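Local coordinates for protein SYE1 (Shewanella oneidensis, PDB 4AWT) that binds flavin mononucleotide and probably acts as an oxidoreductase on CH-CH groups, with NAD or NADP as the other redox partner, at residues L207-V218 / T251-H262. The protein carries 1 engineered substitution. Numbering follows the deposited sequence.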
loop_
_atom_site.group_PDB
_atom_site.type_symbol
_atom_site.label_atom_id
_atom_site.label_comp_id
_atom_site.label_asym_id
_atom_site.label_seq_id
_atom_site.Cartn_x
_atom_site.Cartn_y
_atom_site.Cartn_z
ATOM N N LEU A 207 -15.682 18.406 -3.371
ATOM C CA LEU A 207 -15.420 16.957 -3.415
ATOM C C LEU A 207 -14.873 16.551 -4.765
ATOM O O LEU A 207 -13.874 15.828 -4.841
ATOM C CB LEU A 207 -16.739 16.234 -3.098
ATOM C CG LEU A 207 -16.630 14.712 -3.205
ATOM C CD1 LEU A 207 -15.509 14.131 -2.347
ATOM C CD2 LEU A 207 -18.024 14.158 -2.852
ATOM N N GLU A 208 -15.493 16.996 -5.851
ATOM C CA GLU A 208 -14.996 16.681 -7.182
ATOM C C GLU A 208 -13.544 17.097 -7.310
ATOM O O GLU A 208 -12.699 16.363 -7.869
ATOM C CB GLU A 208 -15.843 17.452 -8.212
ATOM C CG GLU A 208 -15.434 17.283 -9.650
ATOM C CD GLU A 208 -16.053 18.208 -10.661
ATOM O OE1 GLU A 208 -17.234 18.623 -10.548
ATOM O OE2 GLU A 208 -15.381 18.559 -11.675
ATOM N N ASN A 209 -13.214 18.288 -6.834
ATOM C CA ASN A 209 -11.847 18.787 -6.960
ATOM C C ASN A 209 -10.884 17.965 -6.131
ATOM O O ASN A 209 -9.758 17.699 -6.553
ATOM C CB ASN A 209 -11.798 20.232 -6.605
ATOM C CG ASN A 209 -12.393 21.150 -7.635
ATOM O OD1 ASN A 209 -12.882 20.714 -8.678
ATOM N ND2 ASN A 209 -12.325 22.430 -7.353
ATOM N N ARG A 210 -11.291 17.593 -4.910
ATOM C CA ARG A 210 -10.392 16.821 -4.037
ATOM C C ARG A 210 -10.161 15.430 -4.609
ATOM O O ARG A 210 -9.056 14.886 -4.326
ATOM C CB ARG A 210 -10.963 16.719 -2.639
ATOM C CG ARG A 210 -10.832 17.999 -1.849
ATOM C CD ARG A 210 -11.346 17.880 -0.419
ATOM N NE ARG A 210 -12.796 17.828 -0.326
ATOM C CZ ARG A 210 -13.588 16.818 -0.015
ATOM N NH1 ARG A 210 -13.109 15.602 0.239
ATOM N NH2 ARG A 210 -14.904 17.018 0.021
ATOM N N LEU A 211 -11.061 14.880 -5.367
ATOM C CA LEU A 211 -10.868 13.575 -5.997
ATOM C C LEU A 211 -10.152 13.663 -7.320
ATOM O O LEU A 211 -9.829 12.622 -7.919
ATOM C CB LEU A 211 -12.203 12.849 -6.177
ATOM C CG LEU A 211 -12.921 12.513 -4.866
ATOM C CD1 LEU A 211 -14.240 11.854 -5.147
ATOM C CD2 LEU A 211 -12.079 11.645 -3.966
ATOM N N ARG A 212 -9.864 14.856 -7.822
ATOM C CA ARG A 212 -9.340 15.023 -9.179
ATOM C C ARG A 212 -7.958 14.418 -9.326
ATOM O O ARG A 212 -7.676 13.776 -10.352
ATOM C CB ARG A 212 -9.343 16.518 -9.547
ATOM C CG ARG A 212 -8.988 16.714 -11.019
ATOM C CD ARG A 212 -8.991 18.220 -11.361
ATOM N NE ARG A 212 -10.247 18.871 -11.020
ATOM C CZ ARG A 212 -11.371 18.778 -11.640
ATOM N NH1 ARG A 212 -11.464 18.083 -12.766
ATOM N NH2 ARG A 212 -12.436 19.413 -11.117
ATOM N N PHE A 213 -7.059 14.628 -8.377
ATOM C CA PHE A 213 -5.712 14.088 -8.503
ATOM C C PHE A 213 -5.769 12.559 -8.547
ATOM O O PHE A 213 -5.153 11.926 -9.403
ATOM C CB PHE A 213 -4.829 14.606 -7.393
ATOM C CG PHE A 213 -3.375 14.254 -7.536
ATOM C CD1 PHE A 213 -2.663 14.551 -8.667
ATOM C CD2 PHE A 213 -2.709 13.632 -6.486
ATOM C CE1 PHE A 213 -1.310 14.241 -8.759
ATOM C CE2 PHE A 213 -1.361 13.332 -6.582
ATOM C CZ PHE A 213 -0.656 13.687 -7.702
ATOM N N LEU A 214 -6.555 11.948 -7.645
ATOM C CA LEU A 214 -6.784 10.510 -7.692
ATOM C C LEU A 214 -7.262 10.085 -9.067
ATOM O O LEU A 214 -6.777 9.115 -9.663
ATOM C CB LEU A 214 -7.802 10.128 -6.627
ATOM C CG LEU A 214 -8.248 8.671 -6.641
ATOM C CD1 LEU A 214 -7.130 7.705 -6.270
ATOM C CD2 LEU A 214 -9.427 8.475 -5.691
ATOM N N ASP A 215 -8.298 10.788 -9.593
ATOM C CA ASP A 215 -8.858 10.458 -10.867
ATOM C C ASP A 215 -7.808 10.440 -11.971
ATOM O O ASP A 215 -7.732 9.542 -12.794
ATOM C CB ASP A 215 -9.983 11.450 -11.192
ATOM C CG ASP A 215 -10.760 11.094 -12.417
ATOM O OD1 ASP A 215 -11.150 9.957 -12.594
ATOM O OD2 ASP A 215 -11.178 12.028 -13.091
ATOM N N GLU A 216 -6.997 11.517 -12.003
ATOM C CA GLU A 216 -6.029 11.675 -13.048
ATOM C C GLU A 216 -4.887 10.685 -12.955
ATOM O O GLU A 216 -4.383 10.175 -13.975
ATOM C CB GLU A 216 -5.507 13.117 -13.050
ATOM C CG GLU A 216 -6.596 14.101 -13.464
ATOM C CD GLU A 216 -6.194 15.556 -13.428
ATOM O OE1 GLU A 216 -5.061 15.842 -12.992
ATOM O OE2 GLU A 216 -7.001 16.422 -13.785
ATOM N N VAL A 217 -4.433 10.383 -11.727
ATOM C CA VAL A 217 -3.412 9.363 -11.542
ATOM C C VAL A 217 -3.936 8.006 -11.996
ATOM O O VAL A 217 -3.265 7.288 -12.729
ATOM C CB VAL A 217 -2.904 9.345 -10.092
ATOM C CG1 VAL A 217 -1.991 8.132 -9.872
ATOM C CG2 VAL A 217 -2.173 10.611 -9.721
ATOM N N VAL A 218 -5.153 7.636 -11.545
ATOM C CA VAL A 218 -5.725 6.349 -11.944
ATOM C C VAL A 218 -5.887 6.281 -13.445
ATOM O O VAL A 218 -5.603 5.257 -14.057
ATOM C CB VAL A 218 -7.001 6.062 -11.173
ATOM C CG1 VAL A 218 -7.727 4.850 -11.728
ATOM C CG2 VAL A 218 -6.680 5.875 -9.695
ATOM N N THR A 251 -17.165 11.340 1.000
ATOM C CA THR A 251 -15.937 11.424 0.194
ATOM C C THR A 251 -15.552 10.049 -0.344
ATOM O O THR A 251 -15.209 9.900 -1.500
ATOM C CB THR A 251 -14.804 11.982 1.019
ATOM O OG1 THR A 251 -15.139 13.316 1.390
ATOM C CG2 THR A 251 -13.464 11.960 0.290
ATOM N N TYR A 252 -15.578 9.048 0.542
ATOM C CA TYR A 252 -15.052 7.729 0.194
ATOM C C TYR A 252 -16.050 6.877 -0.540
ATOM O O TYR A 252 -15.640 6.046 -1.364
ATOM C CB TYR A 252 -14.403 7.048 1.408
ATOM C CG TYR A 252 -13.078 7.691 1.694
ATOM C CD1 TYR A 252 -12.922 8.807 2.486
ATOM C CD2 TYR A 252 -11.924 7.193 1.074
ATOM C CE1 TYR A 252 -11.694 9.394 2.675
ATOM C CE2 TYR A 252 -10.704 7.768 1.259
ATOM C CZ TYR A 252 -10.576 8.883 2.069
ATOM O OH TYR A 252 -9.312 9.411 2.222
ATOM N N THR A 253 -17.362 7.065 -0.340
ATOM C CA THR A 253 -18.344 6.440 -1.227
ATOM C C THR A 253 -18.158 6.992 -2.634
ATOM O O THR A 253 -18.202 6.281 -3.622
ATOM C CB THR A 253 -19.768 6.607 -0.683
ATOM O OG1 THR A 253 -19.850 5.959 0.644
ATOM C CG2 THR A 253 -20.788 5.967 -1.532
ATOM N N ALA A 254 -17.982 8.327 -2.728
ATOM C CA ALA A 254 -17.738 8.960 -4.031
ATOM C C ALA A 254 -16.451 8.447 -4.644
ATOM O O ALA A 254 -16.427 8.149 -5.855
ATOM C CB ALA A 254 -17.706 10.470 -3.894
ATOM N N ALA A 255 -15.410 8.318 -3.842
ATOM C CA ALA A 255 -14.130 7.805 -4.375
ATOM C C ALA A 255 -14.312 6.400 -4.891
ATOM O O ALA A 255 -13.801 6.040 -5.962
ATOM C CB ALA A 255 -13.053 7.845 -3.340
ATOM N N ALA A 256 -15.033 5.561 -4.152
ATOM C CA ALA A 256 -15.273 4.200 -4.585
ATOM C C ALA A 256 -16.010 4.165 -5.907
ATOM O O ALA A 256 -15.699 3.375 -6.810
ATOM C CB ALA A 256 -16.028 3.441 -3.510
ATOM N N ALA A 257 -17.048 5.030 -6.069
ATOM C CA ALA A 257 -17.774 5.072 -7.311
ATOM C C ALA A 257 -16.916 5.598 -8.472
ATOM O O ALA A 257 -17.034 5.106 -9.604
ATOM C CB ALA A 257 -19.008 5.968 -7.156
ATOM N N LEU A 258 -16.042 6.552 -8.197
ATOM C CA LEU A 258 -15.104 7.042 -9.200
ATOM C C LEU A 258 -14.217 5.922 -9.682
ATOM O O LEU A 258 -13.953 5.728 -10.892
ATOM C CB LEU A 258 -14.324 8.180 -8.550
ATOM C CG LEU A 258 -13.265 8.947 -9.320
ATOM C CD1 LEU A 258 -13.053 10.337 -8.751
ATOM C CD2 LEU A 258 -11.916 8.240 -9.244
ATOM N N LEU A 259 -13.677 5.163 -8.725
ATOM C CA LEU A 259 -12.789 4.073 -9.075
ATOM C C LEU A 259 -13.509 2.953 -9.813
ATOM O O LEU A 259 -12.968 2.309 -10.695
ATOM C CB LEU A 259 -12.088 3.599 -7.811
ATOM C CG LEU A 259 -11.153 4.654 -7.176
ATOM C CD1 LEU A 259 -10.641 4.122 -5.838
ATOM C CD2 LEU A 259 -10.003 5.001 -8.104
ATOM N N ASN A 260 -14.791 2.748 -9.443
ATOM C CA ASN A 260 -15.627 1.805 -10.158
ATOM C C ASN A 260 -15.724 2.195 -11.640
ATOM O O ASN A 260 -15.707 1.331 -12.514
ATOM C CB ASN A 260 -16.987 1.757 -9.518
ATOM C CG ASN A 260 -17.786 0.585 -10.011
ATOM O OD1 ASN A 260 -17.394 -0.568 -9.720
ATOM N ND2 ASN A 260 -18.838 0.799 -10.752
ATOM N N LYS A 261 -15.873 3.487 -11.912
ATOM C CA LYS A 261 -15.972 4.004 -13.290
ATOM C C LYS A 261 -14.732 3.640 -14.104
ATOM O O LYS A 261 -14.789 3.351 -15.290
ATOM C CB LYS A 261 -16.117 5.509 -13.329
ATOM C CG LYS A 261 -17.453 6.096 -12.985
ATOM C CD LYS A 261 -17.728 7.533 -13.361
ATOM C CE LYS A 261 -19.219 7.712 -13.652
ATOM N NZ LYS A 261 -19.585 9.137 -13.973
ATOM N N HIS A 262 -13.571 3.701 -13.454
ATOM C CA HIS A 262 -12.315 3.301 -14.076
ATOM C C HIS A 262 -12.145 1.806 -14.196
ATOM O O HIS A 262 -11.186 1.360 -14.846
ATOM C CB HIS A 262 -11.129 3.865 -13.299
ATOM C CG HIS A 262 -10.910 5.327 -13.473
ATOM N ND1 HIS A 262 -10.357 5.852 -14.620
ATOM C CD2 HIS A 262 -11.142 6.341 -12.659
ATOM C CE1 HIS A 262 -10.275 7.134 -14.472
ATOM N NE2 HIS A 262 -10.726 7.492 -13.286
HETATM O O HOH W 1 -16.756 15.447 1.443
#
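Leu211 and Leu258 meet at the apolar centre of this contact. CB of Leu211 lies 3.7 Å from Leu258 CD1. CD1 of Leu211 comes up to Ala254 CB, and its CD2 faces Ala255 CB. These two small alanines give the branched end of Leu211 room against the helix surface. Leu214 adds a looser contact through CD2, which lies 4.3 Å from Leu259 CD2. Further along, Val218 CG2 touches the same methyl of Leu259.

At the N-terminal end Leu207 spreads its two methyls over Thr251 and Ala254: CD1 sits 3.7 Å from Thr251 CA, and CD2 rests on Ala254 CB. Beyond it, Arg210 NH1 donates a long but nearly straight bond to Thr251 OG1 (3.3 Å), which lies in the guanidinium plane. A water joins Arg210 NH2 to the same hydroxyl. Thr251 OG1 also bonds Asp245, while Arg210 NH2 binds the ethyl hydrogen carbonate.

His262 closes the other end. Its NE2 donates to Asp215 OD1 at 2.6 Å, nearly along the carboxylate C-O bond and in the ring plane. The carboxylate is turned 57° from the ring. Asp215 has CG anti to its backbone N (chi1 -172°), which brings the carboxylate across to the histidine. Val218 CG1 lies over one ring face in a CH-pi contact, 3.9 Å from the centroid. A leucine in place of His262 would probably leave Asp215 OD1 without this donor and Val218 CG1 without an aromatic face.

The fold is a TIM barrel. Helices 212-225 and 248-261 run nearly parallel on its outside, and the axes of 212-218 and 251-261 lie 21° apart. Strand 230-234 lies between them in the chain, so they are successive helices of the barrel's beta-alpha repeat. Helix 153-172 packs against Phe213 and Val217, and helix 282-291 against Ala256.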